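Side-chain contact in RING finger protein unkempt homolog (Mus musculus, PDB 5ELH), which binds RNA sequence-specifically through clustered CCCH zinc fingers and represses translation to shape the early morphology of cortical neurons: residues P2-Y7 / Y95-I100. Residues are numbered along the deposited sequence; the frame is centred on the assembly and turned at random.
Sequences PQHYTY and YYKTGI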
ATOM      1  N   PRO A   2      12.854  -0.724  -2.323  1.00 59.52           N
ATOM      2  CA  PRO A   2      12.443  -0.402  -0.951  1.00 59.73           C
ATOM      3  C   PRO A   2      11.321   0.639  -0.944  1.00 54.84           C
ATOM      4  O   PRO A   2      10.145   0.271  -0.907  1.00 51.75           O
ATOM      5  CB  PRO A   2      13.731   0.147  -0.323  1.00 60.79           C
ATOM      6  CG  PRO A   2      14.497   0.730  -1.479  1.00 58.80           C
ATOM      7  CD  PRO A   2      14.141  -0.099  -2.689  1.00 57.70           C
ATOM      8  N   GLN A   3      11.689   1.917  -0.980  1.00 48.35           N
ATOM      9  CA  GLN A   3      10.734   2.988  -1.220  1.00 42.90           C
ATOM     10  C   GLN A   3      10.286   2.940  -2.677  1.00 35.18           C
ATOM     11  O   GLN A   3       9.306   3.585  -3.054  1.00 34.02           O
ATOM     12  CB  GLN A   3      11.364   4.352  -0.904  1.00 48.59           C
ATOM     13  CG  GLN A   3      11.203   4.809   0.542  1.00 59.02           C
ATOM     14  CD  GLN A   3      10.008   5.735   0.739  1.00 66.77           C
ATOM     15  OE1 GLN A   3       8.910   5.288   1.074  1.00 69.87           O
ATOM     16  NE2 GLN A   3      10.223   7.033   0.534  1.00 68.29           N
ATOM     17  N   HIS A   4      11.005   2.170  -3.495  1.00 31.36           N
ATOM     18  CA  HIS A   4      10.659   2.006  -4.906  1.00 25.20           C
ATOM     19  C   HIS A   4       9.283   1.368  -5.071  1.00 27.43           C
ATOM     20  O   HIS A   4       8.475   1.808  -5.902  1.00 26.75           O
ATOM     21  CB  HIS A   4      11.699   1.146  -5.627  1.00 22.22           C
ATOM     22  CG  HIS A   4      13.021   1.822  -5.815  1.00 27.30           C
ATOM     23  ND1 HIS A   4      14.107   1.184  -6.374  1.00 29.64           N
ATOM     24  CD2 HIS A   4      13.432   3.078  -5.519  1.00 27.46           C
ATOM     25  CE1 HIS A   4      15.134   2.016  -6.408  1.00 27.84           C
ATOM     26  NE2 HIS A   4      14.747   3.174  -5.900  1.00 28.18           N
ATOM     27  N   TYR A   5       9.016   0.327  -4.288  1.00 28.93           N
ATOM     28  CA  TYR A   5       7.760  -0.409  -4.424  1.00 32.86           C
ATOM     29  C   TYR A   5       6.557   0.464  -4.068  1.00 28.97           C
ATOM     30  O   TYR A   5       5.514   0.393  -4.720  1.00 29.38           O
ATOM     31  CB  TYR A   5       7.775  -1.676  -3.562  1.00 42.14           C
ATOM     32  CG  TYR A   5       6.477  -2.458  -3.610  1.00 51.77           C
ATOM     33  CD1 TYR A   5       6.054  -3.069  -4.788  1.00 57.14           C
ATOM     34  CD2 TYR A   5       5.676  -2.586  -2.481  1.00 52.04           C
ATOM     35  CE1 TYR A   5       4.867  -3.785  -4.839  1.00 57.08           C
ATOM     36  CE2 TYR A   5       4.489  -3.300  -2.522  1.00 52.85           C
ATOM     37  CZ  TYR A   5       4.089  -3.898  -3.702  1.00 55.84           C
ATOM     38  OH  TYR A   5       2.909  -4.611  -3.752  1.00 58.55           O
ATOM     39  N   THR A   6       6.705   1.295  -3.045  1.00 21.92           N
ATOM     40  CA  THR A   6       5.616   2.175  -2.628  1.00 28.87           C
ATOM     41  C   THR A   6       5.295   3.210  -3.715  1.00 27.93           C
ATOM     42  O   THR A   6       4.124   3.479  -3.990  1.00 28.01           O
ATOM     43  CB  THR A   6       5.943   2.886  -1.307  1.00 38.53           C
ATOM     44  OG1 THR A   6       6.982   3.848  -1.525  1.00 49.72           O
ATOM     45  CG2 THR A   6       6.391   1.876  -0.254  1.00 37.01           C
ATOM     46  N   TYR A   7       6.326   3.772  -4.346  1.00 22.45           N
ATOM     47  CA  TYR A   7       6.115   4.689  -5.467  1.00 18.91           C
ATOM     48  C   TYR A   7       5.471   3.993  -6.661  1.00 18.79           C
ATOM     49  O   TYR A   7       4.491   4.487  -7.230  1.00 20.65           O
ATOM     50  CB  TYR A   7       7.423   5.366  -5.877  1.00 22.05           C
ATOM     51  CG  TYR A   7       7.686   6.626  -5.091  1.00 25.60           C
ATOM     52  CD1 TYR A   7       8.300   6.575  -3.853  1.00 28.54           C
ATOM     53  CD2 TYR A   7       7.276   7.868  -5.569  1.00 21.98           C
ATOM     54  CE1 TYR A   7       8.524   7.724  -3.121  1.00 33.75           C
ATOM     55  CE2 TYR A   7       7.496   9.028  -4.836  1.00 23.19           C
ATOM     56  CZ  TYR A   7       8.116   8.946  -3.617  1.00 29.60           C
ATOM     57  OH  TYR A   7       8.340  10.096  -2.886  1.00 26.61           O
ATOM     58  N   TYR A  95      10.543   2.080 -16.530  1.00 13.98           N
ATOM     59  CA  TYR A  95      11.413   3.255 -16.508  1.00 14.74           C
ATOM     60  C   TYR A  95      11.758   3.843 -15.139  1.00 15.87           C
ATOM     61  O   TYR A  95      12.816   4.462 -14.991  1.00 19.58           O
ATOM     62  CB  TYR A  95      10.810   4.349 -17.377  1.00 14.62           C
ATOM     63  CG  TYR A  95      10.895   4.063 -18.850  1.00 17.61           C
ATOM     64  CD1 TYR A  95      12.124   3.839 -19.455  1.00 17.34           C
ATOM     65  CD2 TYR A  95       9.753   4.029 -19.643  1.00 20.30           C
ATOM     66  CE1 TYR A  95      12.225   3.591 -20.793  1.00 17.22           C
ATOM     67  CE2 TYR A  95       9.841   3.772 -21.002  1.00 19.72           C
ATOM     68  CZ  TYR A  95      11.081   3.546 -21.568  1.00 17.91           C
ATOM     69  OH  TYR A  95      11.204   3.303 -22.908  1.00 21.47           O
ATOM     70  N   TYR A  96      10.901   3.665 -14.142  1.00 16.45           N
ATOM     71  CA  TYR A  96      11.130   4.295 -12.838  1.00 16.56           C
ATOM     72  C   TYR A  96      12.517   3.973 -12.269  1.00 19.13           C
ATOM     73  O   TYR A  96      12.897   2.811 -12.139  1.00 16.64           O
ATOM     74  CB  TYR A  96      10.039   3.877 -11.850  1.00 19.82           C
ATOM     75  CG  TYR A  96      10.170   4.470 -10.472  1.00 16.08           C
ATOM     76  CD1 TYR A  96      10.029   5.836 -10.256  1.00 16.64           C
ATOM     77  CD2 TYR A  96      10.410   3.659  -9.378  1.00 17.53           C
ATOM     78  CE1 TYR A  96      10.145   6.375  -8.987  1.00 22.73           C
ATOM     79  CE2 TYR A  96      10.527   4.189  -8.105  1.00 23.44           C
ATOM     80  CZ  TYR A  96      10.388   5.543  -7.916  1.00 24.30           C
ATOM     81  OH  TYR A  96      10.503   6.051  -6.652  1.00 23.70           O
ATOM     82  N   LYS A  97      13.261   5.032 -11.956  1.00 17.65           N
ATOM     83  CA  LYS A  97      14.611   4.945 -11.370  1.00 19.98           C
ATOM     84  C   LYS A  97      15.583   4.047 -12.135  1.00 23.80           C
ATOM     85  O   LYS A  97      16.471   3.444 -11.524  1.00 19.98           O
ATOM     86  CB  LYS A  97      14.541   4.464  -9.916  1.00 19.35           C
ATOM     87  CG  LYS A  97      13.651   5.303  -9.010  1.00 21.07           C
ATOM     88  CD  LYS A  97      14.415   6.390  -8.339  1.00 24.21           C
ATOM     89  CE  LYS A  97      13.503   7.236  -7.487  1.00 27.52           C
ATOM     90  NZ  LYS A  97      14.254   8.374  -6.921  1.00 26.64           N
ATOM     91  N   THR A  98      15.444   3.979 -13.457  1.00 20.60           N
ATOM     92  CA  THR A  98      16.334   3.152 -14.280  1.00 24.01           C
ATOM     93  C   THR A  98      17.516   3.926 -14.852  1.00 26.74           C
ATOM     94  O   THR A  98      18.442   3.328 -15.399  1.00 21.34           O
ATOM     95  CB  THR A  98      15.573   2.499 -15.451  1.00 20.37           C
ATOM     96  OG1 THR A  98      15.007   3.512 -16.283  1.00 17.47           O
ATOM     97  CG2 THR A  98      14.475   1.609 -14.923  1.00 16.84           C
ATOM     98  N   GLY A  99      17.476   5.251 -14.732  1.00 20.58           N
ATOM     99  CA  GLY A  99      18.552   6.101 -15.205  1.00 21.98           C
ATOM    100  C   GLY A  99      18.901   7.158 -14.163  1.00 23.12           C
ATOM    101  O   GLY A  99      18.136   7.379 -13.220  1.00 22.69           O
ATOM    102  N   ILE A 100      20.045   7.809 -14.339  1.00 24.74           N
ATOM    103  CA  ILE A 100      20.516   8.825 -13.396  1.00 26.20           C
ATOM    104  C   ILE A 100      19.957  10.214 -13.737  1.00 26.45           C
ATOM    105  O   ILE A 100      20.048  10.666 -14.878  1.00 26.65           O
ATOM    106  CB  ILE A 100      22.071   8.894 -13.385  1.00 28.18           C
ATOM    107  CG1 ILE A 100      22.672   7.536 -13.006  1.00 28.21           C
ATOM    108  CG2 ILE A 100      22.565   9.978 -12.433  1.00 29.92           C
ATOM    109  CD1 ILE A 100      22.350   7.072 -11.591  1.00 28.04           C
TER
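The N-terminal helix 3-10 meets the type II turn of Y95-T98 in a CCCH zinc finger of the RNA-binding cluster through H4 and Y7, with Y96 between them. Y96 extends its ring toward the helix, CG anti to the backbone N (chi1 -180°). H4 and Y96 form an offset edge-to-face pair, planes at 83° and centroids 5.7 Å apart, with the edge of Y96 turned to the H4 face and CE2 lying 4.0 Å from H4 CD2. Farther out, Y96 CZ lies 3.6 Å from Y7 CB, and its hydroxyl oxygen OH comes within 3.3 Å of Y7 CG. The bent K97 chain lays CG over the centre of the Y96 ring, 3.3 Å above its plane, and 3.9 Å from H4 NE2, with K97 CB over one face of the H4 ring. An alanine in place of Y96 would probably leave the H4 face without its aromatic edge and open a gap beside Y7 CB. D126 accepts a hydrogen bond from H4 and a salt bridge from K97, whose NZ also hydrogen-bonds to F120 O. Y7 OH hydrogen-bonds to H117 ND1, while F11, just past helix 3-10, and F33 meet the Y7 ring; the ring of Y91, just after helix 87-90, meets that of Y96.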